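Local coordinates for protein amino acid amide racemase (Ochrobactrum anthropi, PDB 6GIO) that binds pyridoxal-5'-phosphate and belongs to the class-III aminotransferase family of PLP-dependent proteins, here assembled from two subunits, at residues 77-81 against 82-86; 92-95 against 96-99; 192-196 against 197-201; 365-369 against 370-374; 421-425 against 426-430. All coordinates share one frame; numbering follows the deposited sequence.

Contact 1. Residues 77-81 against 82-86; sequences ASLLL and YPNEA
Tyr82 lays one face of its ring over CB of Leu81, the residue just before it. The CH-pi contact is nearly centred: Leu81 CB sits 3.6 Å from the Tyr82 ring centroid, 13° off the ring normal. Leu81 CD1 follows the ring outward to Tyr82 CE2 at 3.8 Å, and the two side chains run side by side in the same direction. The Tyr82 torsion (chi1 -45°) sets the ring beside its own backbone N, with one face over Leu81 CB. The phenol end leads to the second subunit, where Tyr82 OH is hydrogen-bonded to Ser48 OG.

The backbone turns here: Tyr82 N donates to Ser78 O at 2.9 Å. Ser78 OG takes the N-H of Leu81 at 3.2 Å, an ST motif, and is also bonded to Thr295 O. The end of Leu79 comes back to the chain, with Leu79 CD1 3.8 Å from Pro83 CA.

A water ties the turn to the helix start. It donates to Tyr82 O at 3.0 Å and accepts from Asn84 ND2 at 3.1 Å, with a weaker bond from Ser78 N. Asn84 is the N-cap of helix 85-97: its OD1 takes the N-H of Ala87, and its ND2 also meets Gly298 O. The side chain of Leu80 is about 6 Å from a bound pyridoxal-5'-phosphate. The chemistry thus combines an apolar ring contact with buried polar atoms that have partners within the turn, in the Thr295-Gly298 region and across the subunit interface, which implies a turn held from several sides.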
loop_
_atom_site.group_PDB
_atom_site.type_symbol
_atom_site.label_atom_id
_atom_site.label_comp_id
_atom_site.label_asym_id
_atom_site.label_seq_id
_atom_site.Cartn_x
_atom_site.Cartn_y
_atom_site.Cartn_z
ATOM N N ALA C 77 9.075 -10.855 -6.888
ATOM C CA ALA C 77 8.217 -9.681 -6.615
ATOM C C ALA C 77 7.487 -9.745 -5.269
ATOM O O ALA C 77 6.391 -9.159 -5.123
ATOM C CB ALA C 77 7.217 -9.481 -7.768
ATOM N N SER C 78 8.079 -10.427 -4.278
ATOM C CA SER C 78 7.424 -10.630 -3.024
ATOM C C SER C 78 8.452 -10.994 -1.980
ATOM O O SER C 78 8.969 -12.133 -1.993
ATOM C CB SER C 78 6.384 -11.790 -3.101
ATOM O OG SER C 78 5.863 -12.148 -1.780
ATOM N N LEU C 79 8.720 -10.066 -1.069
ATOM C CA LEU C 79 9.648 -10.358 0.060
ATOM C C LEU C 79 9.052 -11.412 1.028
ATOM O O LEU C 79 9.779 -12.207 1.664
ATOM C CB LEU C 79 10.036 -9.047 0.772
ATOM C CG LEU C 79 10.971 -9.153 1.977
ATOM C CD1 LEU C 79 12.276 -9.836 1.645
ATOM C CD2 LEU C 79 11.253 -7.771 2.543
ATOM N N LEU C 80 7.734 -11.438 1.168
ATOM C CA LEU C 80 7.145 -12.430 2.080
ATOM C C LEU C 80 7.409 -13.860 1.626
ATOM O O LEU C 80 7.651 -14.731 2.464
ATOM C CB LEU C 80 5.676 -12.181 2.353
ATOM C CG LEU C 80 4.639 -12.292 1.236
ATOM C CD1 LEU C 80 4.123 -13.699 1.076
ATOM C CD2 LEU C 80 3.451 -11.409 1.565
ATOM N N LEU C 81 7.387 -14.088 0.307
ATOM C CA LEU C 81 7.822 -15.374 -0.281
ATOM C C LEU C 81 9.348 -15.575 -0.386
ATOM O O LEU C 81 9.859 -16.674 -0.063
ATOM C CB LEU C 81 7.238 -15.533 -1.675
ATOM C CG LEU C 81 5.738 -15.740 -1.756
ATOM C CD1 LEU C 81 5.350 -15.945 -3.210
ATOM C CD2 LEU C 81 5.314 -16.900 -0.867
ATOM N N TYR C 82 10.063 -14.534 -0.833
ATOM C CA TYR C 82 11.454 -14.668 -1.232
ATOM C C TYR C 82 12.290 -13.446 -0.844
ATOM O O TYR C 82 12.071 -12.350 -1.381
ATOM C CB TYR C 82 11.590 -14.907 -2.773
ATOM C CG TYR C 82 10.630 -15.938 -3.376
ATOM C CD1 TYR C 82 10.703 -17.298 -3.012
ATOM C CD2 TYR C 82 9.677 -15.563 -4.333
ATOM C CE1 TYR C 82 9.822 -18.231 -3.536
ATOM C CE2 TYR C 82 8.785 -16.486 -4.854
ATOM C CZ TYR C 82 8.854 -17.814 -4.478
ATOM O OH TYR C 82 7.950 -18.746 -5.022
ATOM N N PRO C 83 13.311 -13.639 0.030
ATOM C CA PRO C 83 14.347 -12.655 0.172
ATOM C C PRO C 83 14.853 -12.229 -1.165
ATOM O O PRO C 83 14.976 -13.079 -2.051
ATOM C CB PRO C 83 15.478 -13.400 0.897
ATOM C CG PRO C 83 14.804 -14.525 1.625
ATOM C CD PRO C 83 13.620 -14.883 0.770
ATOM N N ASN C 84 15.143 -10.934 -1.327
ATOM C CA ASN C 84 15.900 -10.481 -2.485
ATOM C C ASN C 84 16.968 -9.546 -2.030
ATOM O O ASN C 84 16.837 -8.961 -0.968
ATOM C CB ASN C 84 14.977 -9.830 -3.538
ATOM C CG ASN C 84 14.272 -8.602 -3.031
ATOM O OD1 ASN C 84 14.831 -7.485 -3.065
ATOM N ND2 ASN C 84 13.018 -8.787 -2.574
ATOM N N GLU C 85 18.021 -9.413 -2.830
ATOM C CA GLU C 85 19.216 -8.629 -2.468
ATOM C C GLU C 85 18.909 -7.168 -2.162
ATOM O O GLU C 85 19.410 -6.640 -1.174
ATOM C CB GLU C 85 20.271 -8.701 -3.590
ATOM C CG GLU C 85 21.556 -7.887 -3.353
ATOM C CD GLU C 85 22.370 -8.385 -2.156
ATOM O OE1 GLU C 85 22.246 -9.538 -1.738
ATOM O OE2 GLU C 85 23.144 -7.620 -1.614
ATOM N N ALA C 86 18.103 -6.517 -3.010
ATOM C CA ALA C 86 17.758 -5.127 -2.821
ATOM C C ALA C 86 17.109 -4.842 -1.465
ATOM O O ALA C 86 17.520 -3.932 -0.753
ATOM C CB ALA C 86 16.865 -4.636 -3.964
HETATM O O HOH W 1 11.338 -10.949 -3.929
#

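Contact 2. Residues 92-95 against 96-99; sequences EDLL and RITP
Arg96 N donates to Glu92 O at 3.0 Å, and Ile97 N donates to Asp93 O at 2.9 Å. Both are regular i to i+4 bonds near the end of helix 85-97. The next carbonyl, Leu94 O, is served by Thr98 twice. The hydroxyl OG1 of Thr98 donates to Leu94 O at 2.9 Å, and Thr98 N adds a weak bond to the same oxygen. Thr98 chi1 of -53° sets OG1 beside its own backbone N, where both donors can face one acceptor. The side-chain bond supplements the weak backbone one.

Leu95 O and Thr98 O are both acceptors, 3.1 Å apart. The guanidinium of Arg104 lies by both: it gives a hydrogen bond to Leu95 O and a weak one to Thr98 O. Ile97 O is taken by His251 NE2.

Asp93 and Arg96 lie side by side. Their salt bridge is long, 3.7 Å from Asp93 OD1 to Arg96 NH2, and the two flat groups stand 79° apart. The bend at chi3 (47°) turns the guanidinium back toward Asp93. A water bridges the pair: it donates to Asp93 OD1 at 2.7 Å and accepts from Arg96 NE at 3.2 Å. Each charge has a second partner, Arg307 for Asp93 and Glu314 for Arg96.

Both of those partners belong to helix 300-315, where Leu310 also packs on Asp93, Leu94 and Ile97. Leu94 and Leu95 rest on strand 276-281, and Thr98 on strand 262-265. Glu92 pairs with Arg10 of the second subunit.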
loop_
_atom_site.group_PDB
_atom_site.type_symbol
_atom_site.label_atom_id
_atom_site.label_comp_id
_atom_site.label_asym_id
_atom_site.label_seq_id
_atom_site.Cartn_x
_atom_site.Cartn_y
_atom_site.Cartn_z
ATOM N N GLU C 92 19.461 -3.350 5.741
ATOM C CA GLU C 92 20.796 -3.163 6.330
ATOM C C GLU C 92 21.153 -1.678 6.327
ATOM O O GLU C 92 21.652 -1.151 7.333
ATOM C CB GLU C 92 21.865 -3.971 5.551
ATOM C CG GLU C 92 21.806 -5.466 5.755
ATOM C CD GLU C 92 22.570 -6.262 4.701
ATOM O OE1 GLU C 92 22.892 -5.725 3.627
ATOM O OE2 GLU C 92 22.792 -7.468 4.920
ATOM N N ASP C 93 20.879 -0.993 5.199
ATOM C CA ASP C 93 21.093 0.474 5.117
ATOM C C ASP C 93 20.312 1.251 6.179
ATOM O O ASP C 93 20.868 2.184 6.803
ATOM C CB ASP C 93 20.673 1.084 3.781
ATOM C CG ASP C 93 21.522 0.619 2.607
ATOM O OD1 ASP C 93 22.586 0.022 2.821
ATOM O OD2 ASP C 93 21.091 0.832 1.436
ATOM N N LEU C 94 19.024 0.906 6.357
ATOM C CA LEU C 94 18.161 1.629 7.312
ATOM C C LEU C 94 18.612 1.355 8.734
ATOM O O LEU C 94 18.561 2.251 9.588
ATOM C CB LEU C 94 16.721 1.231 7.145
ATOM C CG LEU C 94 16.045 1.805 5.877
ATOM C CD1 LEU C 94 14.738 1.080 5.601
ATOM C CD2 LEU C 94 15.791 3.279 6.039
ATOM N N LEU C 95 19.030 0.137 9.011
ATOM C CA LEU C 95 19.627 -0.134 10.363
ATOM C C LEU C 95 20.893 0.667 10.610
ATOM O O LEU C 95 21.060 1.245 11.671
ATOM C CB LEU C 95 19.895 -1.616 10.581
ATOM C CG LEU C 95 18.571 -2.372 10.659
ATOM C CD1 LEU C 95 18.759 -3.879 10.746
ATOM C CD2 LEU C 95 17.729 -1.882 11.808
ATOM N N ARG C 96 21.769 0.731 9.623
ATOM C CA ARG C 96 22.986 1.487 9.735
ATOM C C ARG C 96 22.727 2.990 9.915
ATOM O O ARG C 96 23.361 3.600 10.739
ATOM C CB ARG C 96 23.852 1.239 8.480
ATOM C CG ARG C 96 25.225 1.905 8.468
ATOM C CD ARG C 96 26.003 1.605 7.173
ATOM N NE ARG C 96 25.168 1.804 5.980
ATOM C CZ ARG C 96 24.994 2.963 5.338
ATOM N NH1 ARG C 96 25.622 4.076 5.732
ATOM N NH2 ARG C 96 24.189 3.009 4.284
ATOM N N ILE C 97 21.819 3.594 9.140
ATOM C CA ILE C 97 21.619 5.042 9.255
ATOM C C ILE C 97 20.709 5.498 10.402
ATOM O O ILE C 97 20.561 6.688 10.648
ATOM C CB ILE C 97 21.123 5.680 7.927
ATOM C CG1 ILE C 97 19.674 5.344 7.622
ATOM C CG2 ILE C 97 22.045 5.299 6.787
ATOM C CD1 ILE C 97 19.027 6.281 6.594
ATOM N N THR C 98 20.052 4.574 11.085
ATOM C CA THR C 98 19.134 4.974 12.113
ATOM C C THR C 98 19.763 4.575 13.441
ATOM O O THR C 98 20.029 3.420 13.675
ATOM C CB THR C 98 17.735 4.335 11.934
ATOM O OG1 THR C 98 17.242 4.582 10.596
ATOM C CG2 THR C 98 16.745 4.924 12.942
ATOM N N PRO C 99 20.021 5.544 14.320
ATOM C CA PRO C 99 20.582 5.117 15.609
ATOM C C PRO C 99 19.606 4.226 16.369
ATOM O O PRO C 99 18.377 4.322 16.206
ATOM C CB PRO C 99 20.795 6.427 16.352
ATOM C CG PRO C 99 19.768 7.358 15.780
ATOM C CD PRO C 99 19.598 6.956 14.331
HETATM O O HOH W 2 24.392 -0.968 4.565
#

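Contact 3. Residues 192-196 against 197-201; sequences TSCPP and EQVAA
Glu197 folds its carboxylate back over Pro195 and Pro196. Its CG takes the hindered place between backbone N and carbonyl carbon (chi1 74°), and a second bend at chi2 (-78°) completes the return. The nearest approaches are Glu197 OE2 to Pro195 CB and Glu197 OE1 to Pro196 CD, each 3.4 Å. These are contacts of oxygen with ring carbons.

Gln198 is extended beyond CG instead (chi2 176°), yet it also passes Pro195, at a slant, with Gln198 OE1 at 3.8 Å from Pro195 CD. That oxygen has its hydrogen bond with Arg131 NH2.

Cys194 and Val199 meet through SG and CG2. Cys194 SG, anti to its own N, touches Val199 CG2 at 3.8 Å. Val199 CG2 is also close to the carbonyls of Pro195 and Pro196.

The backbone makes a short 3-10 turn. Gln198 N donates to Pro195 O at 2.9 Å, and Val199 N donates to Pro196 O at 3.1 Å. Both donors stand well above the carbonyl planes.

The turn joins helix 179-191 to strand 199-204, which runs parallel to its neighbours 131-135 and 234-238 in a mixed beta-sheet. Pro196 packs on Phe190 of the helix. Cys194 and Val199 lie against strand 131-135, and Ala200 and Ala201 face helix 112-127.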
loop_
_atom_site.group_PDB
_atom_site.type_symbol
_atom_site.label_atom_id
_atom_site.label_comp_id
_atom_site.label_asym_id
_atom_site.label_seq_id
_atom_site.Cartn_x
_atom_site.Cartn_y
_atom_site.Cartn_z
ATOM N N THR C 192 -5.289 8.947 36.396
ATOM C CA THR C 192 -6.710 8.714 36.495
ATOM C C THR C 192 -7.201 7.695 35.424
ATOM O O THR C 192 -7.074 6.488 35.578
ATOM C CB THR C 192 -7.480 10.042 36.366
ATOM O OG1 THR C 192 -7.198 10.652 35.101
ATOM C CG2 THR C 192 -7.081 11.017 37.493
ATOM N N SER C 193 -7.724 8.187 34.308
ATOM C CA SER C 193 -8.450 7.346 33.408
ATOM C C SER C 193 -7.618 6.654 32.300
ATOM O O SER C 193 -8.134 5.779 31.616
ATOM C CB SER C 193 -9.635 8.150 32.816
ATOM O OG SER C 193 -9.211 9.303 32.144
ATOM N N CYS C 194 -6.338 6.990 32.145
ATOM C CA CYS C 194 -5.459 6.325 31.169
ATOM C C CYS C 194 -4.211 5.759 31.831
ATOM O O CYS C 194 -3.115 6.312 31.635
ATOM C CB CYS C 194 -5.041 7.342 30.111
ATOM S SG CYS C 194 -4.206 6.597 28.706
ATOM N N PRO C 195 -4.348 4.627 32.563
ATOM C CA PRO C 195 -3.177 4.131 33.282
ATOM C C PRO C 195 -2.041 3.840 32.327
ATOM O O PRO C 195 -2.227 3.134 31.322
ATOM C CB PRO C 195 -3.688 2.841 34.010
ATOM C CG PRO C 195 -5.194 3.003 34.082
ATOM C CD PRO C 195 -5.544 3.781 32.818
ATOM N N PRO C 196 -0.850 4.353 32.644
ATOM C CA PRO C 196 0.195 4.290 31.622
ATOM C C PRO C 196 0.714 2.886 31.308
ATOM O O PRO C 196 1.178 2.677 30.203
ATOM C CB PRO C 196 1.298 5.195 32.201
ATOM C CG PRO C 196 1.106 5.087 33.698
ATOM C CD PRO C 196 -0.363 4.911 33.916
ATOM N N GLU C 197 0.576 1.934 32.242
ATOM C CA GLU C 197 0.933 0.530 31.980
ATOM C C GLU C 197 -0.060 -0.164 31.041
ATOM O O GLU C 197 0.155 -1.315 30.643
ATOM C CB GLU C 197 1.128 -0.255 33.294
ATOM C CG GLU C 197 -0.161 -0.597 34.032
ATOM C CD GLU C 197 -0.816 0.561 34.841
ATOM O OE1 GLU C 197 -0.291 1.714 34.921
ATOM O OE2 GLU C 197 -1.902 0.284 35.411
ATOM N N GLN C 198 -1.123 0.536 30.641
ATOM C CA GLN C 198 -2.048 -0.003 29.633
ATOM C C GLN C 198 -1.805 0.624 28.247
ATOM O O GLN C 198 -2.533 0.351 27.278
ATOM C CB GLN C 198 -3.497 0.199 30.064
ATOM C CG GLN C 198 -3.887 -0.615 31.292
ATOM C CD GLN C 198 -5.299 -0.338 31.775
ATOM O OE1 GLN C 198 -6.054 0.441 31.186
ATOM N NE2 GLN C 198 -5.656 -0.970 32.870
ATOM N N VAL C 199 -0.786 1.463 28.168
ATOM C CA VAL C 199 -0.479 2.180 26.950
ATOM C C VAL C 199 0.683 1.499 26.248
ATOM O O VAL C 199 1.815 1.426 26.801
ATOM C CB VAL C 199 -0.113 3.654 27.225
ATOM C CG1 VAL C 199 0.207 4.346 25.895
ATOM C CG2 VAL C 199 -1.233 4.359 27.959
ATOM N N ALA C 200 0.384 0.983 25.048
ATOM C CA ALA C 200 1.380 0.303 24.205
ATOM C C ALA C 200 2.488 1.268 23.746
ATOM O O ALA C 200 3.689 0.971 23.836
ATOM C CB ALA C 200 0.707 -0.280 22.959
ATOM N N ALA C 201 2.045 2.410 23.221
ATOM C CA ALA C 201 2.902 3.307 22.489
ATOM C C ALA C 201 2.381 4.723 22.444
ATOM O O ALA C 201 1.173 4.951 22.566
ATOM C CB ALA C 201 3.004 2.799 21.073
#

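Contact 4. Residues 365-369 against 370-374; sequences EPAPV and TTTAK
Thr372 N donates to Pro368 O at 3.3 Å, fairly straight (165°), and Ala373 N donates to Val369 O at 2.8 Å. This is the N-terminal end of helix 369-382, with Pro368 as the N-cap residue. Pro368 O accepts the first i to i+4 bond of the helix, and the proline ring offers no side-chain cap. Pro368 O gathers two further, weak bonds, from Thr371 N and from Thr372 OG1.

Thr372 has OG1 anti to its carbonyl carbon (chi1 -53°), which points the hydroxyl back toward Pro368 O. Its neighbour Thr371 adopts nearly the same torsion, yet its hydroxyl meets the proline ring instead. Thr370 differs: it presents the methyl CG2, 4.2 Å from Pro368 CB.

Ala367 and Thr372 both touch Leu357 of strand 352-357, while Val369 and Thr372 pack on Tyr388 of strand 384-389. Thr371 faces Val423 of helix 406-424. At the Pro368 ring, Thr371 OG1 lies 3.7 Å from Pro368 CG and 3.9 Å from Pro368 CD.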
loop_
_atom_site.group_PDB
_atom_site.type_symbol
_atom_site.label_atom_id
_atom_site.label_comp_id
_atom_site.label_asym_id
_atom_site.label_seq_id
_atom_site.Cartn_x
_atom_site.Cartn_y
_atom_site.Cartn_z
ATOM N N GLU C 365 -5.815 35.253 13.352
ATOM C CA GLU C 365 -6.926 34.602 12.724
ATOM C C GLU C 365 -6.469 34.067 11.342
ATOM O O GLU C 365 -5.918 34.815 10.537
ATOM C CB GLU C 365 -8.104 35.572 12.564
ATOM C CG GLU C 365 -9.392 34.944 12.044
ATOM C CD GLU C 365 -10.028 33.933 13.015
ATOM O OE1 GLU C 365 -9.559 33.773 14.182
ATOM O OE2 GLU C 365 -11.009 33.270 12.600
ATOM N N PRO C 366 -6.724 32.781 11.066
ATOM C CA PRO C 366 -6.292 32.178 9.803
ATOM C C PRO C 366 -6.890 32.879 8.598
ATOM O O PRO C 366 -8.031 33.243 8.644
ATOM C CB PRO C 366 -6.866 30.750 9.852
ATOM C CG PRO C 366 -7.382 30.547 11.252
ATOM C CD PRO C 366 -7.276 31.812 12.032
ATOM N N ALA C 367 -6.159 33.006 7.499
ATOM C CA ALA C 367 -6.775 33.555 6.281
ATOM C C ALA C 367 -7.837 32.610 5.823
ATOM O O ALA C 367 -7.754 31.404 6.103
ATOM C CB ALA C 367 -5.760 33.774 5.179
ATOM N N PRO C 368 -8.856 33.144 5.124
ATOM C CA PRO C 368 -9.893 32.252 4.672
ATOM C C PRO C 368 -9.325 31.330 3.593
ATOM O O PRO C 368 -8.397 31.727 2.865
ATOM C CB PRO C 368 -10.997 33.190 4.143
ATOM C CG PRO C 368 -10.417 34.549 4.066
ATOM C CD PRO C 368 -9.106 34.561 4.797
ATOM N N VAL C 369 -9.847 30.107 3.536
ATOM C CA VAL C 369 -9.346 29.061 2.638
ATOM C C VAL C 369 -9.463 29.460 1.166
ATOM O O VAL C 369 -8.641 29.046 0.348
ATOM C CB VAL C 369 -10.066 27.698 2.890
ATOM C CG1 VAL C 369 -11.558 27.795 2.616
ATOM C CG2 VAL C 369 -9.472 26.578 2.034
ATOM N N THR C 370 -10.464 30.261 0.824
ATOM C CA THR C 370 -10.578 30.754 -0.544
ATOM C C THR C 370 -9.367 31.622 -0.987
ATOM O O THR C 370 -8.874 31.510 -2.136
ATOM C CB THR C 370 -11.933 31.471 -0.796
ATOM O OG1 THR C 370 -11.903 32.071 -2.095
ATOM C CG2 THR C 370 -12.187 32.544 0.188
ATOM N N THR C 371 -8.862 32.459 -0.083
ATOM C CA THR C 371 -7.654 33.225 -0.329
ATOM C C THR C 371 -6.451 32.300 -0.519
ATOM O O THR C 371 -5.714 32.439 -1.481
ATOM C CB THR C 371 -7.390 34.194 0.837
ATOM O OG1 THR C 371 -8.508 35.059 0.944
ATOM C CG2 THR C 371 -6.122 35.027 0.642
ATOM N N THR C 372 -6.277 31.344 0.384
ATOM C CA THR C 372 -5.177 30.390 0.288
ATOM C C THR C 372 -5.230 29.586 -1.028
ATOM O O THR C 372 -4.229 29.456 -1.722
ATOM C CB THR C 372 -5.216 29.474 1.520
ATOM O OG1 THR C 372 -5.228 30.312 2.695
ATOM C CG2 THR C 372 -4.034 28.500 1.561
ATOM N N ALA C 373 -6.398 29.103 -1.400
ATOM C CA ALA C 373 -6.564 28.397 -2.695
ATOM C C ALA C 373 -6.226 29.272 -3.912
ATOM O O ALA C 373 -5.656 28.786 -4.874
ATOM C CB ALA C 373 -7.979 27.813 -2.840
ATOM N N LYS C 374 -6.546 30.559 -3.843
ATOM C CA LYS C 374 -6.247 31.482 -4.915
ATOM C C LYS C 374 -4.769 31.692 -5.035
ATOM O O LYS C 374 -4.256 31.850 -6.139
ATOM C CB LYS C 374 -6.924 32.843 -4.688
ATOM C CG LYS C 374 -8.398 32.819 -5.010
ATOM C CD LYS C 374 -9.010 34.183 -4.816
ATOM C CE LYS C 374 -10.502 34.105 -5.064
ATOM N NZ LYS C 374 -11.128 35.457 -5.051
#

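Contact 5. Residues 421-425 against 426-430; sequences GDVLD and GKVAD
Lys427 bends back along the end of helix 406-424 and runs alongside Asp425, the two side chains pointing the same way. The chain is kinked at chi3 and chi4, both -106°, away from the usual staggered values. This brings Lys427 NZ to Asp425 OD2 at 3.1 Å, a hydrogen-bonded salt bridge. The ammonium meets that oxygen on its anti side, 18° out of the carboxylate plane. The pair lies at the surface, so solvent probably weakens its charge attraction.

Asp422 approaches the same lysine crosswise, lower on its chain. Asp422 OD1 lies 3.7 Å from Lys427 CE, and the charged ends themselves stay apart. Asp422 has its own salt bridge, from OD2 to Arg378 NE of helix 369-382. Its negative charge may still favour the lysine's position.

The backbone here is a Schellman motif that ends the helix. Lys427 N donates to Asp422 O at 3.0 Å, almost in line with the C=O bond. Gly426 N donates to Val423 O at 3.0 Å, from above the carbonyl plane. Gly426 is the C-prime residue and has positive phi (63°), a conformation that suits glycine.

Val423 and Val428 meet at a slant across the turn through their CG2 methyls. The distance between Val423 CG2 and Val428 CG2 is 3.4 Å, tighter than ordinary methyl contact. A water lies near this pair, donating to Val423 O at 2.6 Å and accepting from Val428 N at 3.0 Å. The other neighbours of Val423 include Thr371, Lys374 and Ile375 of helix 369-382.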
loop_
_atom_site.group_PDB
_atom_site.type_symbol
_atom_site.label_atom_id
_atom_site.label_comp_id
_atom_site.label_asym_id
_atom_site.label_seq_id
_atom_site.Cartn_x
_atom_site.Cartn_y
_atom_site.Cartn_z
ATOM N N GLY C 421 0.495 38.839 -3.870
ATOM C CA GLY C 421 0.171 40.200 -4.255
ATOM C C GLY C 421 -0.997 40.221 -5.191
ATOM O O GLY C 421 -1.902 41.020 -5.021
ATOM N N ASP C 422 -0.997 39.340 -6.184
ATOM C CA ASP C 422 -2.073 39.341 -7.196
ATOM C C ASP C 422 -3.392 38.963 -6.543
ATOM O O ASP C 422 -4.436 39.464 -6.918
ATOM C CB ASP C 422 -1.783 38.359 -8.336
ATOM C CG ASP C 422 -0.619 38.800 -9.228
ATOM O OD1 ASP C 422 -0.181 39.945 -9.134
ATOM O OD2 ASP C 422 -0.146 37.996 -10.045
ATOM N N VAL C 423 -3.351 38.048 -5.575
ATOM C CA VAL C 423 -4.589 37.636 -4.917
ATOM C C VAL C 423 -5.136 38.744 -3.985
ATOM O O VAL C 423 -6.353 39.013 -3.972
ATOM C CB VAL C 423 -4.420 36.296 -4.182
ATOM C CG1 VAL C 423 -5.556 36.065 -3.190
ATOM C CG2 VAL C 423 -4.312 35.158 -5.208
ATOM N N LEU C 424 -4.257 39.369 -3.219
ATOM C CA LEU C 424 -4.669 40.449 -2.326
ATOM C C LEU C 424 -5.229 41.662 -3.096
ATOM O O LEU C 424 -6.163 42.296 -2.626
ATOM C CB LEU C 424 -3.518 40.898 -1.460
ATOM C CG LEU C 424 -3.081 39.912 -0.391
ATOM C CD1 LEU C 424 -1.871 40.485 0.296
ATOM C CD2 LEU C 424 -4.179 39.629 0.626
ATOM N N ASP C 425 -4.663 41.960 -4.270
ATOM C CA ASP C 425 -5.113 43.084 -5.106
ATOM C C ASP C 425 -6.347 42.681 -5.852
ATOM O O ASP C 425 -6.703 43.361 -6.793
ATOM C CB ASP C 425 -4.077 43.492 -6.177
ATOM C CG ASP C 425 -2.827 44.153 -5.626
ATOM O OD1 ASP C 425 -2.790 44.602 -4.460
ATOM O OD2 ASP C 425 -1.847 44.242 -6.410
ATOM N N GLY C 426 -6.974 41.566 -5.485
ATOM C CA GLY C 426 -8.232 41.147 -6.086
ATOM C C GLY C 426 -8.159 40.833 -7.581
ATOM O O GLY C 426 -9.054 41.176 -8.351
ATOM N N LYS C 427 -7.111 40.140 -7.998
ATOM C CA LYS C 427 -6.911 39.895 -9.414
ATOM C C LYS C 427 -7.193 38.455 -9.831
ATOM O O LYS C 427 -7.000 38.114 -11.003
ATOM C CB LYS C 427 -5.500 40.306 -9.803
ATOM C CG LYS C 427 -5.239 41.771 -9.515
ATOM C CD LYS C 427 -4.096 42.265 -10.363
ATOM C CE LYS C 427 -2.801 42.464 -9.594
ATOM N NZ LYS C 427 -2.550 43.923 -9.385
ATOM N N VAL C 428 -7.698 37.643 -8.894
ATOM C CA VAL C 428 -7.986 36.226 -9.144
ATOM C C VAL C 428 -9.466 35.895 -8.885
ATOM O O VAL C 428 -9.952 36.134 -7.796
ATOM C CB VAL C 428 -7.083 35.352 -8.223
ATOM C CG1 VAL C 428 -7.226 33.871 -8.547
ATOM C CG2 VAL C 428 -5.629 35.806 -8.320
ATOM N N ALA C 429 -10.167 35.318 -9.860
ATOM C CA ALA C 429 -11.615 35.007 -9.725
ATOM C C ALA C 429 -11.952 33.866 -8.740
ATOM O O ALA C 429 -11.115 32.990 -8.466
ATOM C CB ALA C 429 -12.223 34.699 -11.088
ATOM N N ASP C 430 -13.197 33.893 -8.239
ATOM C CA ASP C 430 -13.741 32.874 -7.317
ATOM C C ASP C 430 -14.036 31.541 -8.010
ATOM O O ASP C 430 -13.869 30.477 -7.395
ATOM C CB ASP C 430 -15.044 33.360 -6.634
ATOM C CG ASP C 430 -14.798 34.211 -5.381
ATOM O OD1 ASP C 430 -13.712 34.156 -4.762
ATOM O OD2 ASP C 430 -15.733 34.938 -4.997
HETATM O O HOH W 3 -7.611 37.828 -5.856
#

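Contact 1 is buried and contact 2 partly so; they share helix 85-97, one at its capped start and the other at its end, and both touch the second subunit. Contact 3 lies apart, partly buried, leading into the sheet that holds strands 131-135 and 234-238; its nearest atoms are about 16 Å from contact 2. Contacts 4 and 5 sit across the chain's centre from contacts 1 and 2, the first partly buried and the second at the surface. They touch directly: Lys374 NZ bridges to Asp430 OD1 at 2.9 Å. An aromatic ring is peculiar to contact 1, proline rings mark contacts 3 and 4, charged pairs mark contacts 2 and 5, and waters bridge contacts 1, 2 and 5.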